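Local coordinates for protein Hep_Hag family (Burkholderia pseudomallei, PDB 3S6L) that forms a YadA-like head domain of the trimeric autotransporter adhesin BoaA and probably takes part in attachment to host cells, at residues N63-L68 with S72-S77; D91-F96 with A100-T105; T105-L110 with S114-P119; V136-R141 with R145-V150. All blocks are in the same frame, centred on the assembly; numbering follows the deposited sequence.

In the fold
Contacts 1, 2 and 3 are cross-sections of one left-handed parallel beta-roll, each joining the two sides of a coil. Along the roll the centres of contacts 1 and 2 lie about 9 Å apart, those of contacts 2 and 3 about 5 Å. Ser77 of contact 1 meets Asp91 and Gly92 of contact 2, while contact 3 takes up Thr105 where contact 2 ends. Contact 4 closes the roll, its centre about 16 Å from that of contact 3 and 28 Å from that of contact 1, and leads into the stalk. Zinc ions lie at the loop ends of contacts 1 and 3, bound by His64 and Asp106. All four contacts touch the second subunit.

Contact 1: residues N63-L68 with S72-S77; sequences NHSTAL and SSASGS. With ZN (zinc ion), chain Q.
Residues 63-68 and 72-77 run roughly antiparallel, 158° between their directions, with Ala67 facing Ala74 and Asn63 facing Ser77 at the other end. What joins them is small side chains meshed between two backbones. The methyl of Ala74 sits against the carbonyl O of Thr66, with CB 3.5 Å from that O, and beside the methyl of Ala67, CB to CB 4.0 Å. Ser65 fills the next place along: its CB lies 3.8 Å from Ala74 CB. Its OG, between the backbone N and the carbonyl carbon (chi1 65°), turns back to bond Gly62 O, so the buried hydroxyl is satisfied within its own loop. Ser72 does the same at the far end: its OG bonds Gly69 O while lying 3.6 Å from Ala67 CB. Thr66 and Leu68 point the other way, into the trimer, where Leu68 packs on Leu68 of the third subunit and Leu54 of the second. At the loop end the imidazole of His64 works from two sides. His64 NE2 binds a zinc ion at 2.1 Å, together with Asp50 and two waters, and His64 ND1 donates to a further water at 3.0 Å. That water also bonds Ser77 OG, at 2.8 Å, and so ties the metal-binding ring to the opposite segment. Asn63 OD1 takes a bond from Thr49 N of the preceding coil. An inner strand at the subunit interface, backed by an outer segment through alanine and serine, is the cross-section of the left-handed parallel beta-roll of YadA-like heads.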
loop_
_atom_site.group_PDB
_atom_site.type_symbol
_atom_site.label_atom_id
_atom_site.label_comp_id
_atom_site.label_asym_id
_atom_site.label_seq_id
_atom_site.Cartn_x
_atom_site.Cartn_y
_atom_site.Cartn_z
ATOM N N ASN A 63 7.316 16.888 -5.928
ATOM C CA ASN A 63 6.543 16.906 -7.149
ATOM C C ASN A 63 5.940 15.484 -7.348
ATOM O O ASN A 63 6.630 14.457 -7.107
ATOM C CB ASN A 63 7.440 17.345 -8.327
ATOM C CG ASN A 63 7.867 18.834 -8.231
ATOM O OD1 ASN A 63 7.212 19.675 -7.577
ATOM N ND2 ASN A 63 8.950 19.162 -8.913
ATOM N N HIS A 64 4.670 15.425 -7.742
ATOM C CA HIS A 64 3.946 14.139 -7.899
ATOM C C HIS A 64 3.936 13.302 -6.599
ATOM O O HIS A 64 3.992 12.082 -6.636
ATOM C CB HIS A 64 4.499 13.359 -9.112
ATOM C CG HIS A 64 4.571 14.203 -10.348
ATOM N ND1 HIS A 64 5.729 14.833 -10.749
ATOM C CD2 HIS A 64 3.602 14.625 -11.193
ATOM C CE1 HIS A 64 5.482 15.558 -11.826
ATOM N NE2 HIS A 64 4.194 15.470 -12.101
ATOM N N SER A 65 3.883 13.978 -5.458
ATOM C CA SER A 65 3.927 13.271 -4.172
ATOM C C SER A 65 2.536 13.138 -3.560
ATOM O O SER A 65 1.626 13.912 -3.882
ATOM C CB SER A 65 4.886 13.946 -3.190
ATOM O OG SER A 65 4.396 15.240 -2.861
ATOM N N THR A 66 2.376 12.123 -2.715
ATOM C CA THR A 66 1.096 11.840 -2.113
ATOM C C THR A 66 1.325 11.525 -0.625
ATOM O O THR A 66 2.054 10.604 -0.270
ATOM C CB THR A 66 0.403 10.673 -2.874
ATOM O OG1 THR A 66 0.280 11.035 -4.253
ATOM C CG2 THR A 66 -0.955 10.371 -2.321
ATOM N N ALA A 67 0.745 12.317 0.251
ATOM C CA ALA A 67 0.968 12.094 1.685
ATOM C C ALA A 67 -0.370 11.986 2.398
ATOM O O ALA A 67 -1.124 12.940 2.446
ATOM C CB ALA A 67 1.851 13.230 2.285
ATOM N N LEU A 68 -0.695 10.809 2.918
ATOM C CA LEU A 68 -2.069 10.578 3.431
ATOM C C LEU A 68 -1.971 9.974 4.810
ATOM O O LEU A 68 -1.437 8.880 4.968
ATOM C CB LEU A 68 -2.846 9.638 2.507
ATOM C CG LEU A 68 -2.721 9.850 0.989
ATOM C CD1 LEU A 68 -3.426 8.707 0.231
ATOM C CD2 LEU A 68 -3.298 11.208 0.575
ATOM N N SER A 72 1.891 12.683 7.982
ATOM C CA SER A 72 2.690 11.965 6.971
ATOM C C SER A 72 3.514 12.955 6.138
ATOM O O SER A 72 3.197 14.147 6.088
ATOM C CB SER A 72 1.815 11.099 6.076
ATOM O OG SER A 72 0.792 11.878 5.497
ATOM N N SER A 73 4.555 12.468 5.484
ATOM C CA SER A 73 5.410 13.346 4.692
ATOM C C SER A 73 5.902 12.608 3.456
ATOM O O SER A 73 6.339 11.450 3.541
ATOM C CB SER A 73 6.608 13.818 5.537
ATOM O OG SER A 73 7.432 14.679 4.765
ATOM N N ALA A 74 5.781 13.255 2.309
ATOM C CA ALA A 74 6.274 12.725 1.045
ATOM C C ALA A 74 7.000 13.867 0.362
ATOM O O ALA A 74 6.379 14.631 -0.359
ATOM C CB ALA A 74 5.112 12.229 0.167
ATOM N N SER A 75 8.305 13.996 0.629
ATOM C CA SER A 75 9.084 15.140 0.171
ATOM C C SER A 75 9.951 14.778 -1.035
ATOM O O SER A 75 10.499 15.664 -1.706
ATOM C CB SER A 75 9.942 15.726 1.313
ATOM O OG SER A 75 10.908 14.778 1.717
ATOM N N GLY A 76 10.099 13.483 -1.273
ATOM C CA GLY A 76 10.798 13.018 -2.443
ATOM C C GLY A 76 10.000 13.235 -3.723
ATOM O O GLY A 76 8.761 13.309 -3.711
ATOM N N SER A 77 10.711 13.338 -4.836
ATOM C CA SER A 77 10.073 13.419 -6.147
ATOM C C SER A 77 9.353 12.114 -6.448
ATOM O O SER A 77 9.943 11.052 -6.395
ATOM C CB SER A 77 11.138 13.726 -7.216
ATOM O OG SER A 77 10.529 14.103 -8.428
HETATM ZN ZN ZN Q . 3.039 16.500 -13.572
HETATM O O HOH W 1 8.542 13.898 -10.334
HETATM O O HOH W 2 4.783 16.174 -15.183
HETATM O O HOH W 3 2.116 14.577 -14.450
#

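Contact 2: residues D91-F96 with A100-T105; sequences DGASAF and ALASGT
Ala93 CB lies against the carbonyl O of Ala102, 3.2 Å away, and packs on the Ala102 methyl itself at 3.9 Å between CB atoms. That methyl in turn reaches the other backbone, 3.4 Å from Ser94 O. Ala95 continues the row: its CB lies between the methyls of Ala100 and Ala102, at 4.1 Å from the CB of the first. Ala100 CB ends the row against Phe96 O. Methyls from the two segments therefore alternate, each bearing on the backbone across from it, with Ala95 CA and Ala102 CA 5.2 Å apart. Such alanine filling is how one coil of the left-handed beta-roll closes, strand 94-96 inside and strand 101-102 outside. Phe96 turns its ring from this layer to the trimer core, against Leu110 of its own chain and Ala95 of the third subunit. Gly92, at positive phi (73°), makes the bend next to Asp91. There Asp91 O receives a CA-H...O contact from Thr105 CA, 3.4 Å with 133° at the hydrogen. The branches of Thr105 divide at chi1 -62°: CG2, anti to the backbone N, lies 3.8 Å from Asp91 O, and OG1 and Asp91 N share a water, which accepts from the N.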
loop_
_atom_site.group_PDB
_atom_site.type_symbol
_atom_site.label_atom_id
_atom_site.label_comp_id
_atom_site.label_asym_id
_atom_site.label_seq_id
_atom_site.Cartn_x
_atom_site.Cartn_y
_atom_site.Cartn_z
ATOM N N ASP A 91 13.440 9.926 -3.633
ATOM C CA ASP A 91 12.911 10.013 -5.000
ATOM C C ASP A 91 12.417 8.619 -5.416
ATOM O O ASP A 91 13.126 7.609 -5.285
ATOM C CB ASP A 91 13.978 10.572 -5.966
ATOM C CG ASP A 91 14.352 12.048 -5.670
ATOM O OD1 ASP A 91 13.609 12.759 -4.933
ATOM O OD2 ASP A 91 15.393 12.520 -6.205
ATOM N N GLY A 92 11.175 8.547 -5.865
ATOM C CA GLY A 92 10.593 7.263 -6.259
ATOM C C GLY A 92 10.255 6.339 -5.093
ATOM O O GLY A 92 10.126 5.110 -5.285
ATOM N N ALA A 93 10.134 6.914 -3.895
ATOM C CA ALA A 93 9.940 6.140 -2.665
ATOM C C ALA A 93 8.474 6.030 -2.272
ATOM O O ALA A 93 7.719 7.012 -2.404
ATOM C CB ALA A 93 10.740 6.722 -1.529
ATOM N N SER A 94 8.082 4.841 -1.770
ATOM C CA SER A 94 6.709 4.563 -1.373
ATOM C C SER A 94 6.654 3.872 -0.022
ATOM O O SER A 94 7.243 2.783 0.155
ATOM C CB SER A 94 6.015 3.670 -2.418
ATOM O OG SER A 94 6.181 4.175 -3.733
ATOM N N ALA A 95 5.948 4.498 0.929
ATOM C CA ALA A 95 5.834 3.973 2.293
ATOM C C ALA A 95 4.368 3.792 2.650
ATOM O O ALA A 95 3.558 4.706 2.504
ATOM C CB ALA A 95 6.499 4.897 3.266
ATOM N N PHE A 96 4.046 2.592 3.114
ATOM C CA PHE A 96 2.712 2.202 3.529
ATOM C C PHE A 96 2.750 1.626 4.941
ATOM O O PHE A 96 3.443 0.632 5.211
ATOM C CB PHE A 96 2.118 1.164 2.574
ATOM C CG PHE A 96 0.706 0.743 2.959
ATOM C CD1 PHE A 96 -0.382 1.633 2.798
ATOM C CD2 PHE A 96 0.461 -0.511 3.528
ATOM C CE1 PHE A 96 -1.698 1.272 3.193
ATOM C CE2 PHE A 96 -0.838 -0.880 3.907
ATOM C CZ PHE A 96 -1.924 0.011 3.738
ATOM N N ALA A 100 5.989 4.130 8.764
ATOM C CA ALA A 100 6.797 3.455 7.763
ATOM C C ALA A 100 7.682 4.522 7.117
ATOM O O ALA A 100 7.256 5.661 6.960
ATOM C CB ALA A 100 5.918 2.789 6.704
ATOM N N LEU A 101 8.901 4.152 6.744
ATOM C CA LEU A 101 9.822 5.127 6.126
ATOM C C LEU A 101 10.497 4.500 4.904
ATOM O O LEU A 101 11.121 3.451 5.017
ATOM C CB LEU A 101 10.876 5.638 7.118
ATOM C CG LEU A 101 11.960 6.581 6.576
ATOM C CD1 LEU A 101 11.398 7.990 6.253
ATOM C CD2 LEU A 101 13.158 6.688 7.556
ATOM N N ALA A 102 10.313 5.109 3.741
ATOM C CA ALA A 102 10.995 4.663 2.550
ATOM C C ALA A 102 11.899 5.835 2.183
ATOM O O ALA A 102 11.450 6.808 1.575
ATOM C CB ALA A 102 9.976 4.364 1.427
ATOM N N SER A 103 13.163 5.747 2.584
ATOM C CA SER A 103 14.054 6.894 2.466
ATOM C C SER A 103 15.040 6.724 1.318
ATOM O O SER A 103 15.496 7.699 0.798
ATOM C CB SER A 103 14.799 7.153 3.771
ATOM O OG SER A 103 15.499 5.987 4.105
ATOM N N GLY A 104 15.362 5.480 0.946
ATOM C CA GLY A 104 16.243 5.206 -0.190
ATOM C C GLY A 104 15.594 5.667 -1.488
ATOM O O GLY A 104 14.353 5.654 -1.627
ATOM N N THR A 105 16.421 6.116 -2.433
ATOM C CA THR A 105 15.934 6.312 -3.810
ATOM C C THR A 105 15.260 5.018 -4.284
ATOM O O THR A 105 15.842 3.935 -4.168
ATOM C CB THR A 105 17.125 6.677 -4.733
ATOM O OG1 THR A 105 17.691 7.920 -4.277
ATOM C CG2 THR A 105 16.703 6.797 -6.207
HETATM O O HOH W 4 16.314 10.053 -3.213
#

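Contact 3: residues T105-L110 with S114-P119; sequences TDSTAL and STAAAP. With ZN (zinc ion), chain T.
Ala109 and Ala116 meet methyl to methyl, CB to CB 4.0 Å, in the interior of a coil of the left-handed beta-roll, between inner strand 108-110 and outer strand 115-116. The remaining apolar packing is of the same small kind, with Ala116 CB 3.7 Å from Ser107 CB. The same methyl also lies against a backbone carbonyl, Ala116 CB being 3.4 Å from Thr108 O, and so bears on three successive residues across from it. Of the buried hydroxyls, Ser107 OG bonds Gly104 O and Ser114 OG bonds Gly111 O. Both OG atoms stand between backbone N and carbonyl carbon (Ser114 chi1 59°), which sets Ser114 OG beside the Ala109 methyl, 3.5 Å from its CB. The side chain of Leu110 points away from this layer and packs on Leu110 of the second and third subunits, in the trimer core. At the loop end a weak CA-H...O contact joins Pro119 CA to Thr105 O, 3.4 Å apart with 132° at the hydrogen. Metal binding belongs to the neighbouring Asp106. Its carboxylate reaches the zinc ion through one oxygen, OD1 at 2.4 Å, with a water also on the metal, while OD2 stays back at 3.1 Å.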
loop_
_atom_site.group_PDB
_atom_site.type_symbol
_atom_site.label_atom_id
_atom_site.label_comp_id
_atom_site.label_asym_id
_atom_site.label_seq_id
_atom_site.Cartn_x
_atom_site.Cartn_y
_atom_site.Cartn_z
ATOM N N THR A 105 16.421 6.116 -2.433
ATOM C CA THR A 105 15.934 6.312 -3.810
ATOM C C THR A 105 15.260 5.018 -4.284
ATOM O O THR A 105 15.842 3.935 -4.168
ATOM C CB THR A 105 17.125 6.677 -4.733
ATOM O OG1 THR A 105 17.691 7.920 -4.277
ATOM C CG2 THR A 105 16.703 6.797 -6.207
ATOM N N ASP A 106 14.028 5.117 -4.796
ATOM C CA ASP A 106 13.362 3.963 -5.405
ATOM C C ASP A 106 13.111 2.847 -4.409
ATOM O O ASP A 106 13.102 1.656 -4.775
ATOM C CB ASP A 106 14.200 3.425 -6.587
ATOM C CG ASP A 106 14.086 4.291 -7.820
ATOM O OD1 ASP A 106 13.101 5.046 -7.947
ATOM O OD2 ASP A 106 14.984 4.206 -8.678
ATOM N N SER A 107 12.905 3.225 -3.148
ATOM C CA SER A 107 12.648 2.246 -2.105
ATOM C C SER A 107 11.138 2.115 -1.819
ATOM O O SER A 107 10.355 2.964 -2.189
ATOM C CB SER A 107 13.424 2.618 -0.832
ATOM O OG SER A 107 12.873 3.791 -0.246
ATOM N N THR A 108 10.751 1.048 -1.135
ATOM C CA THR A 108 9.357 0.741 -0.925
ATOM C C THR A 108 9.273 0.085 0.431
ATOM O O THR A 108 9.906 -0.967 0.665
ATOM C CB THR A 108 8.821 -0.216 -2.042
ATOM O OG1 THR A 108 9.092 0.358 -3.329
ATOM C CG2 THR A 108 7.326 -0.457 -1.906
ATOM N N ALA A 109 8.545 0.732 1.337
ATOM C CA ALA A 109 8.390 0.262 2.715
ATOM C C ALA A 109 6.941 -0.074 2.962
ATOM O O ALA A 109 6.091 0.830 2.945
ATOM C CB ALA A 109 8.874 1.333 3.723
ATOM N N LEU A 110 6.666 -1.358 3.215
ATOM C CA LEU A 110 5.295 -1.874 3.343
ATOM C C LEU A 110 5.055 -2.546 4.694
ATOM O O LEU A 110 5.432 -3.704 4.904
ATOM C CB LEU A 110 5.028 -2.855 2.187
ATOM C CG LEU A 110 5.207 -2.251 0.780
ATOM C CD1 LEU A 110 5.212 -3.334 -0.252
ATOM C CD2 LEU A 110 4.132 -1.249 0.450
ATOM N N SER A 114 8.212 -0.164 9.240
ATOM C CA SER A 114 9.192 -0.750 8.327
ATOM C C SER A 114 10.060 0.391 7.798
ATOM O O SER A 114 9.596 1.525 7.717
ATOM C CB SER A 114 8.513 -1.444 7.151
ATOM O OG SER A 114 7.711 -0.493 6.427
ATOM N N THR A 115 11.303 0.085 7.440
ATOM C CA THR A 115 12.264 1.089 6.969
ATOM C C THR A 115 12.972 0.524 5.725
ATOM O O THR A 115 13.653 -0.504 5.798
ATOM C CB THR A 115 13.335 1.469 8.069
ATOM O OG1 THR A 115 12.679 1.938 9.268
ATOM C CG2 THR A 115 14.333 2.570 7.563
ATOM N N ALA A 116 12.754 1.154 4.586
ATOM C CA ALA A 116 13.475 0.793 3.368
ATOM C C ALA A 116 14.470 1.904 3.127
ATOM O O ALA A 116 14.128 2.958 2.552
ATOM C CB ALA A 116 12.549 0.628 2.185
ATOM N N ALA A 117 15.700 1.658 3.583
ATOM C CA ALA A 117 16.685 2.709 3.684
ATOM C C ALA A 117 17.649 2.746 2.502
ATOM O O ALA A 117 18.081 3.811 2.099
ATOM C CB ALA A 117 17.449 2.596 5.030
ATOM N N ALA A 118 17.996 1.578 1.965
ATOM C CA ALA A 118 19.017 1.468 0.914
ATOM C C ALA A 118 18.378 1.777 -0.445
ATOM O O ALA A 118 17.185 1.565 -0.591
ATOM C CB ALA A 118 19.637 0.073 0.922
ATOM N N PRO A 119 19.156 2.289 -1.429
ATOM C CA PRO A 119 18.579 2.551 -2.768
ATOM C C PRO A 119 18.023 1.278 -3.370
ATOM O O PRO A 119 18.643 0.224 -3.226
ATOM C CB PRO A 119 19.785 2.998 -3.599
ATOM C CG PRO A 119 21.027 2.541 -2.770
ATOM C CD PRO A 119 20.573 2.692 -1.351
HETATM ZN ZN ZN T . 13.700 7.038 -9.121
HETATM O O HOH W 5 15.146 8.592 -9.347
#

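Contact 4: residues V136-R141 with R145-V150; sequences VSFGSR and RRLTNV
Arg145 NH1 donates to the carbonyl O of Phe138, at 2.7 Å with an N-H...O angle of 149°. The donor comes from above the carbonyl plane, 52° out of it, while the oxygen lies near the plane of the guanidinium, at its edge. The aliphatic chain of Arg145, extended from CG to NE, runs past the same oxygen, with CD 3.3 Å from Phe138 O. Further bonds fix the rotation of the guanidinium: NH1 to Ser128 OG, NH2 to Ala126 O, and NE to Asn120 O of the third subunit. A buried arginine is thus gripped at all three nitrogens, mostly by backbone carbonyls, and ties the last turns of the roll to a neighbouring chain. Leu147 supplies the apolar half. Its CD2 stands over the centre of the Phe138 ring, 3.6 Å from the centroid and close to the ring normal, a CH-pi contact in which the two side chains cross at about a right angle. Phe138 also touches Ile124 of its own chain and Val136 of the third subunit. Just before the ring, Ser137 OG accepts from Gly139 N at 3.2 Å, an ST turn where the strand ends, and also bonds Val129 O of its own chain and Asn149 ND2 of the second subunit. Residues 136-137 pair in parallel with a strand of that subunit, and 146-148 with one of the third, so the sheet continues across the interfaces. This joining of neighbouring chains just after the last coil is consistent with the neck that joins head to coiled stalk in YadA-like trimeric autotransporter adhesins.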
loop_
_atom_site.group_PDB
_atom_site.type_symbol
_atom_site.label_atom_id
_atom_site.label_comp_id
_atom_site.label_asym_id
_atom_site.label_seq_id
_atom_site.Cartn_x
_atom_site.Cartn_y
_atom_site.Cartn_z
ATOM N N VAL A 136 15.260 -7.160 -1.042
ATOM C CA VAL A 136 13.923 -7.086 -0.453
ATOM C C VAL A 136 14.000 -7.798 0.876
ATOM O O VAL A 136 14.277 -8.991 0.897
ATOM C CB VAL A 136 12.878 -7.762 -1.351
ATOM C CG1 VAL A 136 11.515 -7.719 -0.698
ATOM C CG2 VAL A 136 12.841 -7.092 -2.702
ATOM N N SER A 137 13.777 -7.077 1.979
ATOM C CA SER A 137 13.834 -7.660 3.305
ATOM C C SER A 137 12.469 -8.025 3.893
ATOM O O SER A 137 11.513 -7.218 3.847
ATOM C CB SER A 137 14.546 -6.705 4.262
ATOM O OG SER A 137 14.414 -7.181 5.601
ATOM N N PHE A 138 12.397 -9.205 4.519
ATOM C CA PHE A 138 11.172 -9.633 5.181
ATOM C C PHE A 138 11.264 -9.564 6.710
ATOM O O PHE A 138 10.473 -10.177 7.420
ATOM C CB PHE A 138 10.754 -11.040 4.691
ATOM C CG PHE A 138 10.487 -11.095 3.223
ATOM C CD1 PHE A 138 9.230 -10.779 2.724
ATOM C CD2 PHE A 138 11.510 -11.417 2.323
ATOM C CE1 PHE A 138 8.984 -10.819 1.356
ATOM C CE2 PHE A 138 11.272 -11.447 0.943
ATOM C CZ PHE A 138 10.018 -11.160 0.465
ATOM N N GLY A 139 12.216 -8.796 7.218
ATOM C CA GLY A 139 12.387 -8.698 8.660
ATOM C C GLY A 139 13.664 -7.959 8.983
ATOM O O GLY A 139 13.930 -6.889 8.435
ATOM N N SER A 140 14.462 -8.543 9.864
ATOM C CA SER A 140 15.753 -7.989 10.217
ATOM C C SER A 140 16.473 -9.117 10.908
ATOM O O SER A 140 15.876 -10.176 11.140
ATOM C CB SER A 140 15.611 -6.766 11.136
ATOM O OG SER A 140 14.992 -7.104 12.359
ATOM N N ARG A 141 17.740 -8.909 11.235
ATOM C CA ARG A 141 18.553 -9.974 11.845
ATOM C C ARG A 141 17.983 -10.455 13.182
ATOM O O ARG A 141 17.644 -9.640 14.041
ATOM C CB ARG A 141 19.995 -9.514 12.011
ATOM C CG ARG A 141 20.753 -9.434 10.688
ATOM C CD ARG A 141 22.064 -8.671 10.866
ATOM N NE ARG A 141 22.938 -9.296 11.853
ATOM C CZ ARG A 141 23.938 -10.129 11.551
ATOM N NH1 ARG A 141 24.194 -10.448 10.283
ATOM N NH2 ARG A 141 24.703 -10.634 12.524
ATOM N N ARG A 145 11.577 -13.941 8.674
ATOM C CA ARG A 145 10.237 -14.492 8.436
ATOM C C ARG A 145 10.320 -15.570 7.398
ATOM O O ARG A 145 11.120 -15.462 6.478
ATOM C CB ARG A 145 9.248 -13.410 8.006
ATOM C CG ARG A 145 8.761 -12.491 9.175
ATOM C CD ARG A 145 7.689 -11.560 8.625
ATOM N NE ARG A 145 7.147 -10.604 9.574
ATOM C CZ ARG A 145 7.573 -9.350 9.682
ATOM N NH1 ARG A 145 8.562 -8.927 8.909
ATOM N NH2 ARG A 145 7.017 -8.513 10.567
ATOM N N ARG A 146 9.522 -16.624 7.574
ATOM C CA ARG A 146 9.448 -17.746 6.631
ATOM C C ARG A 146 8.611 -17.286 5.454
ATOM O O ARG A 146 7.595 -16.605 5.675
ATOM C CB ARG A 146 8.706 -18.919 7.281
ATOM C CG ARG A 146 9.501 -20.107 7.735
ATOM C CD ARG A 146 8.613 -21.376 7.891
ATOM N NE ARG A 146 7.489 -21.144 8.810
ATOM C CZ ARG A 146 6.226 -21.474 8.563
ATOM N NH1 ARG A 146 5.291 -21.200 9.437
ATOM N NH2 ARG A 146 5.881 -22.096 7.449
ATOM N N LEU A 147 8.999 -17.632 4.217
ATOM C CA LEU A 147 8.152 -17.303 3.064
ATOM C C LEU A 147 7.367 -18.545 2.690
ATOM O O LEU A 147 7.966 -19.599 2.433
ATOM C CB LEU A 147 8.966 -16.806 1.867
ATOM C CG LEU A 147 10.087 -15.773 2.068
ATOM C CD1 LEU A 147 10.626 -15.391 0.722
ATOM C CD2 LEU A 147 9.575 -14.531 2.763
ATOM N N THR A 148 6.035 -18.424 2.655
ATOM C CA THR A 148 5.139 -19.578 2.517
ATOM C C THR A 148 4.245 -19.489 1.279
ATOM O O THR A 148 4.132 -18.433 0.678
ATOM C CB THR A 148 4.236 -19.762 3.773
ATOM O OG1 THR A 148 3.246 -18.732 3.802
ATOM C CG2 THR A 148 5.046 -19.728 5.067
ATOM N N ASN A 149 3.603 -20.609 0.912
ATOM C CA ASN A 149 2.789 -20.706 -0.337
ATOM C C ASN A 149 3.506 -20.278 -1.639
ATOM O O ASN A 149 2.921 -19.654 -2.555
ATOM C CB ASN A 149 1.440 -20.007 -0.169
ATOM C CG ASN A 149 0.629 -20.623 0.947
ATOM O OD1 ASN A 149 0.328 -21.821 0.904
ATOM N ND2 ASN A 149 0.288 -19.823 1.967
ATOM N N VAL A 150 4.765 -20.695 -1.718
ATOM C CA VAL A 150 5.621 -20.460 -2.854
ATOM C C VAL A 150 5.635 -21.664 -3.821
ATOM O O VAL A 150 6.145 -22.756 -3.483
ATOM C CB VAL A 150 7.035 -20.195 -2.358
ATOM C CG1 VAL A 150 7.967 -19.956 -3.532
ATOM C CG2 VAL A 150 7.044 -19.009 -1.355
#